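Ras-associated and pleckstrin homology domains-containing protein 1 (Homo sapiens, PDB 4GMV) mediates localized membrane signals, is implicated in regulating lamellipodial dynamics, and targets EVL and VASP to the leading edge. Local coordinates at residues S42-M47 / M62-C67; L71-V76 / L109-R114. All coordinates share one frame; numbering follows the deposited sequence.

Contact 1 of 2, residues S42-M47 / M62-C67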
# COMPACT_ATOMS: atom_id res chain seq x y z
N SER A 42 22.03 1.08 2.98
CA SER A 42 22.93 0.78 1.88
C SER A 42 22.08 0.60 0.62
O SER A 42 20.88 0.31 0.72
CB SER A 42 23.75 -0.49 2.16
OG SER A 42 22.92 -1.64 2.12
N SER A 43 22.68 0.77 -0.55
CA SER A 43 21.93 0.61 -1.80
C SER A 43 22.63 -0.28 -2.83
O SER A 43 23.76 -0.72 -2.64
CB SER A 43 21.53 1.97 -2.39
OG SER A 43 22.66 2.70 -2.81
N LYS A 44 21.92 -0.52 -3.93
CA LYS A 44 22.25 -1.54 -4.90
C LYS A 44 21.53 -1.11 -6.16
O LYS A 44 20.46 -0.49 -6.10
CB LYS A 44 21.67 -2.88 -4.41
CG LYS A 44 22.26 -4.14 -5.02
CD LYS A 44 21.68 -5.41 -4.39
CE LYS A 44 20.25 -5.69 -4.84
NZ LYS A 44 19.64 -6.89 -4.20
N THR A 45 22.09 -1.42 -7.32
CA THR A 45 21.38 -1.18 -8.56
C THR A 45 20.80 -2.49 -9.06
O THR A 45 21.26 -3.55 -8.66
CB THR A 45 22.27 -0.51 -9.63
OG1 THR A 45 23.41 -1.34 -9.91
CG2 THR A 45 22.75 0.84 -9.15
N MET A 46 19.76 -2.42 -9.89
CA MET A 46 19.23 -3.60 -10.54
C MET A 46 18.46 -3.26 -11.80
O MET A 46 17.94 -2.15 -11.95
CB MET A 46 18.35 -4.43 -9.58
CG MET A 46 16.95 -3.90 -9.37
SD MET A 46 15.90 -4.97 -8.35
CE MET A 46 15.67 -6.41 -9.40
N MET A 47 18.39 -4.23 -12.70
CA MET A 47 17.68 -4.06 -13.94
C MET A 47 16.23 -4.47 -13.79
O MET A 47 15.91 -5.50 -13.20
CB MET A 47 18.34 -4.89 -15.04
CG MET A 47 17.92 -4.49 -16.45
SD MET A 47 19.07 -5.11 -17.69
CE MET A 47 20.34 -3.85 -17.65
N MET A 62 14.67 -11.09 -4.31
CA MET A 62 14.77 -12.27 -3.45
C MET A 62 15.66 -13.36 -4.03
O MET A 62 16.29 -14.11 -3.29
CB MET A 62 13.38 -12.85 -3.15
CG MET A 62 12.51 -11.98 -2.25
SD MET A 62 10.74 -12.26 -2.48
CE MET A 62 10.49 -13.71 -1.45
N ASP A 63 15.73 -13.45 -5.36
CA ASP A 63 16.62 -14.41 -6.02
C ASP A 63 18.09 -14.00 -5.90
O ASP A 63 18.93 -14.80 -5.50
CB ASP A 63 16.25 -14.61 -7.50
CG ASP A 63 15.00 -15.48 -7.69
OD1 ASP A 63 14.78 -16.42 -6.89
OD2 ASP A 63 14.25 -15.23 -8.66
N LYS A 64 18.37 -12.74 -6.24
CA LYS A 64 19.72 -12.18 -6.20
C LYS A 64 20.30 -12.06 -4.78
O LYS A 64 21.49 -12.29 -4.58
CB LYS A 64 19.76 -10.82 -6.89
CG LYS A 64 21.14 -10.38 -7.35
CD LYS A 64 21.29 -8.86 -7.32
CE LYS A 64 20.45 -8.17 -8.38
NZ LYS A 64 20.55 -6.69 -8.24
N SER A 65 19.45 -11.69 -3.81
CA SER A 65 19.87 -11.53 -2.41
C SER A 65 20.07 -12.88 -1.71
O SER A 65 19.92 -13.94 -2.33
CB SER A 65 18.87 -10.66 -1.64
OG SER A 65 18.69 -9.39 -2.26
N HIS A 66 20.39 -12.84 -0.41
CA HIS A 66 20.66 -14.05 0.39
C HIS A 66 19.75 -15.24 0.12
O HIS A 66 20.26 -16.31 -0.23
CB HIS A 66 20.73 -13.73 1.90
CG HIS A 66 21.39 -14.82 2.73
ND1 HIS A 66 20.70 -15.84 3.28
CD2 HIS A 66 22.73 -15.01 3.09
CE1 HIS A 66 21.54 -16.64 3.96
NE2 HIS A 66 22.78 -16.14 3.84
N CYS A 67 18.42 -15.11 0.25
CA CYS A 67 17.71 -13.91 0.72
C CYS A 67 16.97 -14.17 2.03
O CYS A 67 17.25 -13.53 3.05
CB CYS A 67 16.72 -13.42 -0.35
SG CYS A 67 15.68 -12.01 0.12

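Contact 2 of 2, residues L71-V76 / L109-R114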
# COMPACT_ATOMS: atom_id res chain seq x y z
N LEU A 71 6.86 -13.42 4.17
CA LEU A 71 5.65 -12.86 3.59
C LEU A 71 5.68 -11.31 3.56
O LEU A 71 4.97 -10.68 2.76
CB LEU A 71 4.48 -13.38 4.44
CG LEU A 71 3.00 -13.07 4.27
CD1 LEU A 71 2.45 -13.54 2.93
CD2 LEU A 71 2.23 -13.74 5.40
N ASP A 72 6.52 -10.72 4.40
CA ASP A 72 6.51 -9.26 4.61
C ASP A 72 7.41 -8.44 3.65
O ASP A 72 7.44 -7.21 3.74
CB ASP A 72 6.85 -8.93 6.07
CG ASP A 72 5.97 -9.68 7.08
OD1 ASP A 72 4.80 -9.97 6.80
OD2 ASP A 72 6.48 -9.96 8.19
N TRP A 73 8.14 -9.11 2.75
CA TRP A 73 9.05 -8.44 1.81
C TRP A 73 8.29 -7.53 0.89
O TRP A 73 7.32 -7.95 0.26
CB TRP A 73 9.88 -9.42 0.97
CG TRP A 73 10.95 -10.20 1.70
CD1 TRP A 73 11.03 -11.58 1.85
CD2 TRP A 73 12.16 -9.68 2.37
NE1 TRP A 73 12.15 -11.94 2.56
CE2 TRP A 73 12.87 -10.85 2.90
CE3 TRP A 73 12.70 -8.41 2.58
CZ2 TRP A 73 14.06 -10.73 3.61
CZ3 TRP A 73 13.91 -8.31 3.29
CH2 TRP A 73 14.57 -9.44 3.80
N SER A 74 8.76 -6.28 0.81
CA SER A 74 8.06 -5.17 0.17
C SER A 74 9.01 -4.21 -0.56
O SER A 74 10.19 -4.10 -0.22
CB SER A 74 7.35 -4.34 1.24
OG SER A 74 6.43 -5.13 1.97
N LEU A 75 8.47 -3.53 -1.57
CA LEU A 75 9.07 -2.32 -2.11
C LEU A 75 8.30 -1.14 -1.55
O LEU A 75 7.08 -1.07 -1.70
CB LEU A 75 9.05 -2.29 -3.64
CG LEU A 75 10.16 -3.06 -4.34
CD1 LEU A 75 10.18 -2.62 -5.79
CD2 LEU A 75 11.52 -2.87 -3.69
N VAL A 76 9.04 -0.25 -0.91
CA VAL A 76 8.51 0.92 -0.22
C VAL A 76 9.01 2.16 -0.95
O VAL A 76 10.19 2.26 -1.29
CB VAL A 76 9.00 0.96 1.26
CG1 VAL A 76 8.74 2.32 1.90
CG2 VAL A 76 8.34 -0.14 2.07
N LEU A 109 13.64 4.01 -2.99
CA LEU A 109 12.92 2.77 -3.17
C LEU A 109 13.57 1.77 -2.24
O LEU A 109 14.70 1.35 -2.47
CB LEU A 109 13.00 2.34 -4.63
CG LEU A 109 12.05 1.31 -5.23
CD1 LEU A 109 10.59 1.73 -5.12
CD2 LEU A 109 12.44 1.14 -6.69
N ILE A 110 12.87 1.44 -1.15
CA ILE A 110 13.40 0.56 -0.12
C ILE A 110 12.89 -0.88 -0.25
O ILE A 110 11.69 -1.12 -0.35
CB ILE A 110 13.14 1.12 1.31
CG1 ILE A 110 13.58 2.59 1.40
CG2 ILE A 110 13.87 0.28 2.34
CD1 ILE A 110 12.99 3.35 2.57
N PHE A 111 13.82 -1.82 -0.27
CA PHE A 111 13.52 -3.25 -0.24
C PHE A 111 13.70 -3.73 1.19
O PHE A 111 14.81 -3.71 1.72
CB PHE A 111 14.44 -4.02 -1.20
CG PHE A 111 14.33 -5.51 -1.10
CD1 PHE A 111 13.12 -6.15 -1.27
CD2 PHE A 111 15.46 -6.28 -0.84
CE1 PHE A 111 13.02 -7.53 -1.17
CE2 PHE A 111 15.38 -7.66 -0.74
CZ PHE A 111 14.15 -8.29 -0.91
N MET A 112 12.59 -4.09 1.83
CA MET A 112 12.61 -4.55 3.21
C MET A 112 11.33 -5.31 3.60
O MET A 112 10.35 -5.36 2.83
CB MET A 112 12.90 -3.39 4.19
CG MET A 112 11.80 -2.33 4.31
SD MET A 112 12.20 -0.93 5.40
CE MET A 112 12.40 -1.72 7.00
N GLU A 113 11.41 -5.93 4.78
CA GLU A 113 10.32 -6.59 5.49
C GLU A 113 9.41 -5.52 6.06
O GLU A 113 9.82 -4.40 6.29
CB GLU A 113 10.89 -7.40 6.68
CG GLU A 113 11.92 -8.45 6.31
CD GLU A 113 11.87 -9.67 7.21
OE1 GLU A 113 12.78 -9.85 8.06
OE2 GLU A 113 10.90 -10.45 7.06
N ARG A 114 8.17 -5.89 6.34
CA ARG A 114 7.11 -4.93 6.64
C ARG A 114 5.86 -5.65 7.12
O ARG A 114 4.97 -5.96 6.32
CB ARG A 114 6.71 -4.12 5.38
CG ARG A 114 7.79 -3.30 4.67
CD ARG A 114 8.19 -2.02 5.38
NE ARG A 114 7.10 -1.39 6.13
CZ ARG A 114 7.03 -0.07 6.37
NH1 ARG A 114 7.96 0.75 5.90
NH2 ARG A 114 6.01 0.42 7.06

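Contact 1 of 2, residues S42-M47 / M62-C67
Lys44 and Lys64 reach toward each other tip to tip across the gap between strand 43-49 and the C-terminal end of helix 54-64, in the ubiquitin-like fold of the Ras-associating (RA) domain. Strand and helix stand well apart, the closest CA pair, Met46 and Lys64, being 9.6 Å from each other, so long side chains make the connection. Among the charged groups, the two ammonium ends lie 4.1 Å apart, NZ of Lys44 to NZ of Lys64, a like-charge approach that is probably unfavourable in itself. The aliphatic contact is between CE of Lys44 and CD of Lys64, 4.2 Å apart. The Lys64 ammonium also comes close to the strand, its NZ 3.4 Å from CB of Met46. Met46 also packs on Asn60 and Leu61 of the helix, and Lys44 also touches Leu61. Ser65, the first residue to leave helical geometry, gives its OG to a hydrogen bond with the carbonyl of Leu61, one turn back. The Lys44 chain starts anti to the backbone N (chi1 -161°) and bends at chi3 (74°), which leaves NZ 3.3 Å from Ser65 OG, at an angle too poor for a hydrogen bond.

Contact 2 of 2, residues L71-V76 / L109-R114
Ser74 and Met112 form a hydrogen-bonded antiparallel pair, with Ser74 N 2.7 Å from Met112 O and Met112 N returning to Ser74 O. Two residues on, Val76 and Ile110 repeat the exchange; Ile110 N to Val76 O is 2.8 Å and nearly straight (165°). These bonds draw the strands into the tight part of the contact. Leu75 and Phe111, the non-hydrogen-bonded pair between them, face helix 54-64, and CD2 of Leu75 rests 4.0 Å from CB of Phe111. On the other face, CB of Val76 meets CB of Ile110. Arg114 packs there too, its CG 3.5 Å from Ser74 OG and its CD 3.8 Å from CG2 of Val76, with the guanidinium salt-bridged to Glu116.

Before Ser74, where the strand pairing ends, the Trp73 indole lies between Phe111 and Glu113: CZ of Phe111 approaches one face near the rim, the two rings slid apart with planes at 21°, while CG of Glu113 sits over the opposite face, 3.7 Å from the six-membered ring centroid. The Glu113 carboxylate, hydrogen-bonded to Ser70, belongs to the looser, solvent side. Strand 108-112 thus pairs with 74-79 on one edge and 31-38 on the other, the central position of the last strand in a ubiquitin-like RA domain.

How the contacts relate
Contact 1 and contact 2 belong to the same RA domain, their centres about 12 Å apart, and helix 54-64 joins them. Contact 1 lies at the helix end and an outer strand, near the surface; contact 2 is a more buried strand pairing reached next along the chain. They meet through the residues at the end of the helix and the turn after it. CE of Met62 packs 4.0 Å from CD1 of Trp73, and SG of Cys67 sits 4.1 Å from CZ2 of the same indole and 4.2 Å from CZ of Phe111. Ser65 OG also comes within 4.0 Å of Phe111 CE2, bringing the lysine-rich surface contact up against the aromatic pair.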